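Local coordinates for niemann-Pick type C2 protein (Camponotus japonicus, PDB 3WEB) that binds oleic acid inside an immunoglobulin-like beta-sandwich and probably carries lipids for chemical communication in the worker ant, at residues 33-38 with 96-101; 37-42 with 90-95; 109-114 with 124-129. All coordinates share one frame; numbering follows the deposited sequence.

Contact 1 (33-38 with 96-101). With OLA (oleic acid), chain B.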
# COMPACT_ATOMS: atom_id res chain seq x y z
N GLU A 33 -13.61 8.69 10.31
CA GLU A 33 -13.60 8.79 11.78
C GLU A 33 -13.25 7.46 12.45
O GLU A 33 -13.80 7.11 13.49
CB GLU A 33 -14.92 9.36 12.31
CG GLU A 33 -15.25 10.73 11.75
CD GLU A 33 -16.18 11.52 12.65
OE1 GLU A 33 -17.33 11.07 12.88
OE2 GLU A 33 -15.75 12.59 13.13
N SER A 34 -12.33 6.73 11.83
CA SER A 34 -11.84 5.47 12.37
C SER A 34 -10.38 5.25 12.02
O SER A 34 -9.87 5.80 11.03
CB SER A 34 -12.68 4.29 11.85
OG SER A 34 -12.33 3.94 10.53
N GLU A 35 -9.70 4.46 12.84
CA GLU A 35 -8.35 3.99 12.55
C GLU A 35 -8.43 2.84 11.56
O GLU A 35 -9.23 1.91 11.73
CB GLU A 35 -7.64 3.52 13.82
CG GLU A 35 -7.09 4.63 14.69
CD GLU A 35 -6.14 4.12 15.77
OE1 GLU A 35 -6.25 2.94 16.18
OE2 GLU A 35 -5.28 4.90 16.21
N ILE A 36 -7.60 2.91 10.52
CA ILE A 36 -7.51 1.84 9.53
C ILE A 36 -6.15 1.18 9.72
O ILE A 36 -5.12 1.87 9.76
CB ILE A 36 -7.64 2.38 8.09
CG1 ILE A 36 -8.87 3.29 7.93
CG2 ILE A 36 -7.65 1.24 7.07
CD1 ILE A 36 -10.20 2.63 8.20
N HIS A 37 -6.16 -0.14 9.85
CA HIS A 37 -4.92 -0.91 9.94
C HIS A 37 -4.68 -1.66 8.65
O HIS A 37 -5.54 -2.41 8.19
CB HIS A 37 -4.98 -1.87 11.13
CG HIS A 37 -5.51 -1.24 12.38
ND1 HIS A 37 -4.83 -0.27 13.08
CD2 HIS A 37 -6.68 -1.43 13.04
CE1 HIS A 37 -5.54 0.10 14.13
NE2 HIS A 37 -6.67 -0.58 14.12
N VAL A 38 -3.51 -1.45 8.06
CA VAL A 38 -3.18 -2.06 6.77
C VAL A 38 -1.95 -2.93 6.95
O VAL A 38 -0.99 -2.51 7.60
CB VAL A 38 -2.89 -1.00 5.68
CG1 VAL A 38 -2.51 -1.66 4.35
CG2 VAL A 38 -4.09 -0.08 5.49
N THR A 96 -0.97 2.15 10.50
CA THR A 96 -2.26 2.61 10.99
C THR A 96 -2.38 4.08 10.62
O THR A 96 -1.45 4.86 10.83
CB THR A 96 -2.37 2.44 12.52
OG1 THR A 96 -2.33 1.05 12.85
CG2 THR A 96 -3.68 3.04 13.06
N PHE A 97 -3.52 4.44 10.04
CA PHE A 97 -3.82 5.85 9.81
C PHE A 97 -5.27 6.13 10.17
O PHE A 97 -6.12 5.24 10.13
CB PHE A 97 -3.52 6.27 8.37
CG PHE A 97 -4.26 5.49 7.32
CD1 PHE A 97 -5.50 5.92 6.85
CD2 PHE A 97 -3.71 4.33 6.78
CE1 PHE A 97 -6.18 5.20 5.88
CE2 PHE A 97 -4.39 3.61 5.81
CZ PHE A 97 -5.62 4.04 5.35
N PHE A 98 -5.53 7.38 10.54
CA PHE A 98 -6.87 7.79 10.91
C PHE A 98 -7.48 8.55 9.74
O PHE A 98 -6.86 9.47 9.19
CB PHE A 98 -6.83 8.67 12.16
CG PHE A 98 -8.18 8.96 12.75
CD1 PHE A 98 -8.82 8.02 13.55
CD2 PHE A 98 -8.81 10.17 12.50
CE1 PHE A 98 -10.07 8.29 14.09
CE2 PHE A 98 -10.06 10.45 13.03
CZ PHE A 98 -10.69 9.50 13.84
N VAL A 99 -8.68 8.15 9.35
CA VAL A 99 -9.42 8.84 8.31
C VAL A 99 -10.33 9.89 8.95
O VAL A 99 -11.25 9.55 9.70
CB VAL A 99 -10.25 7.87 7.44
CG1 VAL A 99 -10.94 8.61 6.31
CG2 VAL A 99 -9.35 6.77 6.88
N GLU A 100 -10.05 11.16 8.66
CA GLU A 100 -10.79 12.30 9.21
C GLU A 100 -12.23 12.38 8.70
O GLU A 100 -12.56 11.80 7.65
CB GLU A 100 -10.07 13.61 8.88
CG GLU A 100 -8.82 13.88 9.70
CD GLU A 100 -8.24 15.26 9.43
OE1 GLU A 100 -9.00 16.25 9.45
OE2 GLU A 100 -7.01 15.35 9.19
N LYS A 101 -13.08 13.10 9.43
CA LYS A 101 -14.44 13.39 8.98
C LYS A 101 -14.42 14.27 7.73
O LYS A 101 -15.29 14.14 6.86
CB LYS A 101 -15.25 14.06 10.09
CG LYS A 101 -16.76 13.99 9.89
CD LYS A 101 -17.53 14.49 11.11
CE LYS A 101 -19.01 14.17 10.99
NZ LYS A 101 -19.73 14.31 12.29
C1 OLA B . 1.17 7.42 5.49
O1 OLA B . 2.37 7.18 5.20
O2 OLA B . 0.66 8.56 5.38
C2 OLA B . 0.31 6.28 5.99
C3 OLA B . -0.83 5.99 5.01
C4 OLA B . -0.93 4.50 4.71
C5 OLA B . -0.57 4.19 3.26
C6 OLA B . -1.19 2.88 2.79
C7 OLA B . -2.26 3.16 1.73
C8 OLA B . -2.86 1.89 1.14
C9 OLA B . -3.93 1.32 2.05
C10 OLA B . -5.21 1.70 2.04
C11 OLA B . -5.76 2.76 1.10
C12 OLA B . -6.84 3.56 1.82
C13 OLA B . -6.70 5.05 1.53
C14 OLA B . -7.57 5.86 2.48
C15 OLA B . -7.93 7.22 1.89
C16 OLA B . -7.20 8.34 2.63
C17 OLA B . -8.18 9.15 3.48
C18 OLA B . -7.76 10.60 3.56

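Contact 2 (37-42 with 90-95). With OLA (oleic acid), chain B.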
# COMPACT_ATOMS: atom_id res chain seq x y z
N HIS A 37 -6.16 -0.14 9.85
CA HIS A 37 -4.92 -0.91 9.94
C HIS A 37 -4.68 -1.66 8.65
O HIS A 37 -5.54 -2.41 8.19
CB HIS A 37 -4.98 -1.87 11.13
CG HIS A 37 -5.51 -1.24 12.38
ND1 HIS A 37 -4.83 -0.27 13.08
CD2 HIS A 37 -6.68 -1.43 13.04
CE1 HIS A 37 -5.54 0.10 14.13
NE2 HIS A 37 -6.67 -0.58 14.12
N VAL A 38 -3.51 -1.45 8.06
CA VAL A 38 -3.18 -2.06 6.77
C VAL A 38 -1.95 -2.93 6.95
O VAL A 38 -0.99 -2.51 7.60
CB VAL A 38 -2.89 -1.00 5.68
CG1 VAL A 38 -2.51 -1.66 4.35
CG2 VAL A 38 -4.09 -0.08 5.49
N SER A 39 -1.99 -4.14 6.40
CA SER A 39 -0.85 -5.05 6.39
C SER A 39 -0.56 -5.51 4.96
O SER A 39 -1.48 -5.76 4.19
CB SER A 39 -1.13 -6.28 7.27
OG SER A 39 -0.12 -7.27 7.10
N MET A 40 0.72 -5.61 4.62
CA MET A 40 1.12 -6.24 3.35
C MET A 40 2.26 -7.22 3.58
O MET A 40 3.27 -6.85 4.16
CB MET A 40 1.57 -5.19 2.32
CG MET A 40 2.27 -5.80 1.11
SD MET A 40 2.55 -4.68 -0.28
CE MET A 40 3.81 -3.62 0.41
N LYS A 41 2.06 -8.46 3.14
CA LYS A 41 3.14 -9.46 3.10
C LYS A 41 3.77 -9.44 1.72
O LYS A 41 3.07 -9.62 0.72
CB LYS A 41 2.62 -10.86 3.42
CG LYS A 41 1.94 -10.97 4.77
CD LYS A 41 1.36 -12.36 4.94
CE LYS A 41 0.44 -12.41 6.15
NZ LYS A 41 -0.10 -13.79 6.33
N PHE A 42 5.07 -9.20 1.68
CA PHE A 42 5.76 -9.06 0.41
C PHE A 42 7.18 -9.61 0.44
O PHE A 42 7.78 -9.79 1.51
CB PHE A 42 5.73 -7.60 -0.08
CG PHE A 42 6.62 -6.66 0.70
CD1 PHE A 42 6.27 -6.23 1.98
CD2 PHE A 42 7.81 -6.19 0.14
CE1 PHE A 42 7.09 -5.36 2.70
CE2 PHE A 42 8.62 -5.31 0.84
CZ PHE A 42 8.27 -4.90 2.12
N GLU A 90 10.19 -13.27 2.71
CA GLU A 90 8.91 -12.60 2.90
C GLU A 90 8.89 -11.87 4.23
O GLU A 90 9.29 -12.42 5.25
CB GLU A 90 7.73 -13.57 2.82
CG GLU A 90 6.40 -12.83 2.74
CD GLU A 90 5.23 -13.74 2.46
OE1 GLU A 90 5.08 -14.76 3.17
OE2 GLU A 90 4.45 -13.45 1.53
N ILE A 91 8.42 -10.63 4.19
CA ILE A 91 8.30 -9.77 5.36
C ILE A 91 6.94 -9.09 5.34
O ILE A 91 6.22 -9.17 4.35
CB ILE A 91 9.43 -8.72 5.43
CG1 ILE A 91 9.53 -7.97 4.09
CG2 ILE A 91 10.75 -9.41 5.77
CD1 ILE A 91 10.53 -6.84 4.08
N GLU A 92 6.59 -8.43 6.44
CA GLU A 92 5.29 -7.80 6.58
C GLU A 92 5.41 -6.34 6.98
O GLU A 92 6.07 -6.00 7.97
CB GLU A 92 4.44 -8.55 7.59
CG GLU A 92 3.09 -7.90 7.83
CD GLU A 92 2.30 -8.63 8.88
OE1 GLU A 92 2.83 -8.83 9.99
OE2 GLU A 92 1.16 -9.01 8.58
N TYR A 93 4.78 -5.49 6.18
CA TYR A 93 4.60 -4.08 6.49
C TYR A 93 3.28 -3.84 7.22
O TYR A 93 2.26 -4.46 6.89
CB TYR A 93 4.61 -3.29 5.20
CG TYR A 93 4.21 -1.83 5.34
CD1 TYR A 93 5.09 -0.90 5.86
CD2 TYR A 93 2.96 -1.39 4.91
CE1 TYR A 93 4.74 0.44 5.97
CE2 TYR A 93 2.60 -0.05 5.01
CZ TYR A 93 3.50 0.85 5.55
OH TYR A 93 3.16 2.18 5.63
N LYS A 94 3.34 -2.96 8.23
CA LYS A 94 2.16 -2.54 8.99
C LYS A 94 2.05 -1.02 9.08
O LYS A 94 3.05 -0.32 9.27
CB LYS A 94 2.19 -3.15 10.40
CG LYS A 94 2.04 -4.67 10.42
CD LYS A 94 1.82 -5.23 11.82
CE LYS A 94 3.04 -5.98 12.34
NZ LYS A 94 4.23 -5.12 12.61
N VAL A 95 0.83 -0.51 8.94
CA VAL A 95 0.57 0.92 9.10
C VAL A 95 -0.85 1.16 9.62
O VAL A 95 -1.80 0.45 9.24
CB VAL A 95 0.88 1.73 7.81
CG1 VAL A 95 -0.07 1.39 6.67
CG2 VAL A 95 0.90 3.23 8.07
C1 OLA B . 1.17 7.42 5.49
O1 OLA B . 2.37 7.18 5.20
O2 OLA B . 0.66 8.56 5.38
C2 OLA B . 0.31 6.28 5.99
C3 OLA B . -0.83 5.99 5.01
C4 OLA B . -0.93 4.50 4.71
C5 OLA B . -0.57 4.19 3.26
C6 OLA B . -1.19 2.88 2.79
C7 OLA B . -2.26 3.16 1.73
C8 OLA B . -2.86 1.89 1.14
C9 OLA B . -3.93 1.32 2.05
C10 OLA B . -5.21 1.70 2.04
C11 OLA B . -5.76 2.76 1.10
C12 OLA B . -6.84 3.56 1.82
C13 OLA B . -6.70 5.05 1.53
C14 OLA B . -7.57 5.86 2.48
C15 OLA B . -7.93 7.22 1.89
C16 OLA B . -7.20 8.34 2.63
C17 OLA B . -8.18 9.15 3.48
C18 OLA B . -7.76 10.60 3.56

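Contact 3 (109-114 with 124-129). With OLA (oleic acid), chain B.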
# COMPACT_ATOMS: atom_id res chain seq x y z
N GLU A 109 -10.30 3.86 -7.48
CA GLU A 109 -9.26 2.85 -7.47
C GLU A 109 -8.03 3.44 -6.82
O GLU A 109 -7.66 4.60 -7.07
CB GLU A 109 -8.89 2.39 -8.88
CG GLU A 109 -9.87 1.42 -9.52
CD GLU A 109 -9.37 0.91 -10.85
OE1 GLU A 109 -9.14 1.73 -11.76
OE2 GLU A 109 -9.19 -0.32 -10.99
N ILE A 110 -7.39 2.64 -5.98
CA ILE A 110 -6.19 3.05 -5.29
C ILE A 110 -5.04 2.22 -5.83
O ILE A 110 -5.19 1.02 -6.06
CB ILE A 110 -6.35 2.88 -3.76
CG1 ILE A 110 -7.30 3.95 -3.23
CG2 ILE A 110 -5.00 2.97 -3.05
CD1 ILE A 110 -7.82 3.68 -1.83
N MET A 111 -3.90 2.87 -6.08
CA MET A 111 -2.68 2.19 -6.47
C MET A 111 -1.61 2.52 -5.46
O MET A 111 -1.40 3.68 -5.13
CB MET A 111 -2.22 2.58 -7.87
CG MET A 111 -3.14 2.12 -8.99
SD MET A 111 -2.63 2.78 -10.59
CE MET A 111 -0.90 2.30 -10.61
N TRP A 112 -0.93 1.49 -4.96
CA TRP A 112 -0.00 1.65 -3.86
C TRP A 112 1.26 0.86 -4.17
O TRP A 112 1.19 -0.35 -4.43
CB TRP A 112 -0.67 1.17 -2.58
CG TRP A 112 0.18 1.15 -1.35
CD1 TRP A 112 1.04 2.12 -0.92
CD2 TRP A 112 0.21 0.12 -0.35
NE1 TRP A 112 1.62 1.75 0.27
CE2 TRP A 112 1.13 0.53 0.65
CE3 TRP A 112 -0.45 -1.11 -0.20
CZ2 TRP A 112 1.41 -0.25 1.78
CZ3 TRP A 112 -0.17 -1.89 0.93
CH2 TRP A 112 0.76 -1.46 1.90
N GLU A 113 2.39 1.56 -4.17
CA GLU A 113 3.67 0.97 -4.56
C GLU A 113 4.74 1.11 -3.50
O GLU A 113 4.79 2.10 -2.77
CB GLU A 113 4.20 1.62 -5.85
CG GLU A 113 3.20 1.75 -6.99
CD GLU A 113 3.80 2.39 -8.23
OE1 GLU A 113 4.85 3.06 -8.11
OE2 GLU A 113 3.22 2.22 -9.32
N PHE A 114 5.60 0.10 -3.41
CA PHE A 114 6.87 0.22 -2.70
C PHE A 114 7.97 0.18 -3.75
O PHE A 114 8.01 -0.73 -4.57
CB PHE A 114 7.10 -0.97 -1.74
CG PHE A 114 6.45 -0.83 -0.39
CD1 PHE A 114 5.55 0.19 -0.10
CD2 PHE A 114 6.75 -1.75 0.61
CE1 PHE A 114 4.97 0.30 1.16
CE2 PHE A 114 6.17 -1.65 1.87
CZ PHE A 114 5.28 -0.63 2.14
N CYS A 124 3.38 -3.38 -6.47
CA CYS A 124 2.35 -2.46 -6.96
C CYS A 124 1.01 -3.14 -6.74
O CYS A 124 0.74 -4.18 -7.35
CB CYS A 124 2.55 -2.17 -8.44
SG CYS A 124 1.56 -0.79 -9.07
N VAL A 125 0.20 -2.54 -5.87
CA VAL A 125 -1.11 -3.07 -5.49
C VAL A 125 -2.18 -2.13 -6.00
O VAL A 125 -2.05 -0.91 -5.85
CB VAL A 125 -1.23 -3.17 -3.95
CG1 VAL A 125 -2.60 -3.71 -3.54
CG2 VAL A 125 -0.11 -4.02 -3.36
N LYS A 126 -3.21 -2.68 -6.63
CA LYS A 126 -4.32 -1.88 -7.13
C LYS A 126 -5.64 -2.48 -6.65
O LYS A 126 -5.88 -3.68 -6.79
CB LYS A 126 -4.28 -1.84 -8.66
CG LYS A 126 -5.37 -1.00 -9.31
CD LYS A 126 -5.31 -1.21 -10.81
CE LYS A 126 -5.96 -0.08 -11.57
NZ LYS A 126 -6.02 -0.45 -13.02
N PHE A 127 -6.50 -1.65 -6.07
CA PHE A 127 -7.79 -2.15 -5.60
C PHE A 127 -8.85 -1.05 -5.60
O PHE A 127 -8.51 0.14 -5.51
CB PHE A 127 -7.65 -2.78 -4.21
CG PHE A 127 -7.26 -1.82 -3.13
CD1 PHE A 127 -5.92 -1.47 -2.93
CD2 PHE A 127 -8.22 -1.28 -2.29
CE1 PHE A 127 -5.57 -0.59 -1.93
CE2 PHE A 127 -7.88 -0.40 -1.28
CZ PHE A 127 -6.55 -0.05 -1.10
N PRO A 128 -10.13 -1.44 -5.72
CA PRO A 128 -11.20 -0.44 -5.63
C PRO A 128 -11.57 -0.15 -4.17
O PRO A 128 -11.70 -1.08 -3.36
CB PRO A 128 -12.37 -1.12 -6.35
CG PRO A 128 -12.15 -2.58 -6.13
CD PRO A 128 -10.66 -2.79 -5.98
N ALA A 129 -11.74 1.12 -3.84
CA ALA A 129 -12.16 1.49 -2.49
C ALA A 129 -13.38 2.41 -2.47
O ALA A 129 -13.67 3.10 -3.45
CB ALA A 129 -11.01 2.14 -1.72
C1 OLA B . 1.17 7.42 5.49
O1 OLA B . 2.37 7.18 5.20
O2 OLA B . 0.66 8.56 5.38
C2 OLA B . 0.31 6.28 5.99
C3 OLA B . -0.83 5.99 5.01
C4 OLA B . -0.93 4.50 4.71
C5 OLA B . -0.57 4.19 3.26
C6 OLA B . -1.19 2.88 2.79
C7 OLA B . -2.26 3.16 1.73
C8 OLA B . -2.86 1.89 1.14
C9 OLA B . -3.93 1.32 2.05
C10 OLA B . -5.21 1.70 2.04
C11 OLA B . -5.76 2.76 1.10
C12 OLA B . -6.84 3.56 1.82
C13 OLA B . -6.70 5.05 1.53
C14 OLA B . -7.57 5.86 2.48
C15 OLA B . -7.93 7.22 1.89
C16 OLA B . -7.20 8.34 2.63
C17 OLA B . -8.18 9.15 3.48
C18 OLA B . -7.76 10.60 3.56

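Contact 1 (33-38 with 96-101)
With chi1 at 58°, Phe-97 holds CG between its own backbone N and carbonyl carbon, and its ring lies with one face against Ile-36. The evidence is a CH-pi contact: Ile-36 CB stands 4.0 Å from the centroid of the Phe-97 ring, offset toward the rim. Ile-36 CG1 also meets Val-99 CG2 at 3.7 Å, and Val-38 CG2 approaches Phe-97 CE2 obliquely. All four side chains are on the lipid side of the antiparallel pair 34-38 and 96-99. There Phe-97 CD2 comes within 3.5 Å of C4 of the oleic acid, while Phe-97 CE1 and CZ meet its C14 and C12, so one ring touches both limbs of the bent chain. Were Phe-97 replaced by an alanine, Ile-36 would probably lose its aromatic partner and a gap would open beside both limbs of the lipid.

The Ile-36/Phe-97 pair fixes the register, its bond from Ile-36 N to Phe-97 O (2.8 Å) being nearly straight at 174°. The other side of the strands is more mixed. Thr-96 OG1 lies in the plane of the His-37 imidazole, at its edge, and bonds to His-37 ND1 over 2.8 Å. The Phe-98 ring meets the backbone of Glu-33 obliquely, Phe-98 CZ lying 3.6 Å from Glu-33 C. At the end of the pair, Glu-33 and Lys-101 meet through carboxylate and methylenes, since Glu-33 OE1 and Lys-101 NZ remain 4.1 Å apart, beyond a salt bridge. The chemistry is therefore two-sided: apolar carbon receives the lipid, and imidazole, hydroxyl, carboxylate and the Phe-98 ring share the outer side.

Contact 2 (37-42 with 90-95)
Val-38 and Val-95 form one end of an antiparallel strand pair in the immunoglobulin-like beta-sandwich of this ML-domain protein, with Val-38 CB 3.8 Å from Val-95 CG1. Val-95 CG2 also lies 3.7 Å from C2 of the bound oleic acid, so this end lines the lipid pocket. At the other end of the same face, Phe-42 receives Ile-91: Ile-91 CG1 stands over one face of the Phe-42 ring, 4.0 Å from its centroid, and Ile-91 CD1 reaches Phe-42 CZ at 3.6 Å. Tyr-93 CB adds an oblique touch at Phe-42 CE1. Between these ends, Met-40 and Tyr-93 exchange two backbone bonds, the Tyr-93 N to Met-40 O bond being 2.9 Å long.

The next shell positions these groups. Phe-114 of strand 107-116 meets both the Phe-42 and Tyr-93 rings edge-to-face, and Met-40 packs on Trp-112 of that strand, which ties this sheet to the opposing one. At the end of the pair Glu-90 OE2 is hydrogen-bonded to Ser-14 OG of strand 11-18; on the face of Ser-39, Lys-41 and Glu-92, Lys-41 NZ lies 5.4 Å from Glu-92 OE2, too far for a bond but near enough that it might modestly favour the carboxylate charge.

Diagonally across the pair, Ser-39 swings OG opposite its backbone N (chi1 171°) and donates to Glu-92. The bond is short, 2.6 Å from Ser-39 OG to Glu-92 OE2, and meets the carboxylate oxygen on its anti side, 35° out of the carboxylate plane.

Contact 3 (109-114 with 124-129)
Ile-110 and Phe-127 lie side by side in the tightly packed half of this contact, which joins the two arms of a beta hairpin, strands 107-116 and 121-131. Ile-110 CB sits over one face of the Phe-127 ring, 4.2 Å from its centroid, and Ile-110 CD1 presses on Ala-129 CB at 3.5 Å. The same ring turns its edge to the lipid, with Phe-127 CZ 3.7 Å from C11 of the oleic acid. Trp-112 offers a face instead: C8 of the lipid lies over the indole, 3.8 Å from Trp-112 CD2. Its CG is anti to the backbone N (chi1 175°), which carries the indole to the lipid, and chi2 of 45° turns its face to it. Four backbone bonds hold the register, the Ile-110 N to Phe-127 O bond being almost linear at 176°.

On the other face, the partly exposed end is looser. Glu-109 and Lys-126 make only a long salt bridge, 3.8 Å from Glu-109 OE2 to Lys-126 NZ, and the carboxylate comes nearer to Lys-126 CE. Met-111 runs alongside the lysine stem, with Met-111 CG 3.8 Å from Lys-126 CG. The buried end of that face holds Glu-113 OE2 3.4 Å from Cys-124 SG, whose disulfide to Cys-6 pins the strand to the N-terminal region; Lys-121 and Arg-115 satisfy the Glu-113 carboxylate. The chemistry implies a division of labour: aromatic and aliphatic carbon contacts the middle of the acyl chain around its double bond, while charge and the disulfide act on the hairpin's far side.

How the contacts relate
Contacts 1 and 2 are successive portions of one strand pair, 34-44 with 91-99, sharing His-37 and Val-38, whereas contact 3 belongs to the opposing sheet. Contact 3 is the most central, about 6 Å from the centre of the chain to its own centre, against about 9 Å for contact 2 and 14 Å for contact 1, the most exposed. Among these contacts, the sheets touch most between contacts 2 and 3, where Met-40 CE is 3.4 Å from Phe-114 CE2; contact 1 reaches contact 3 through Val-38 and Trp-112. All three touch oleic acid through carbon, while their polar pairs differ: imidazole with hydroxyl, hydroxyl with carboxylate, and a long carboxylate-ammonium bridge.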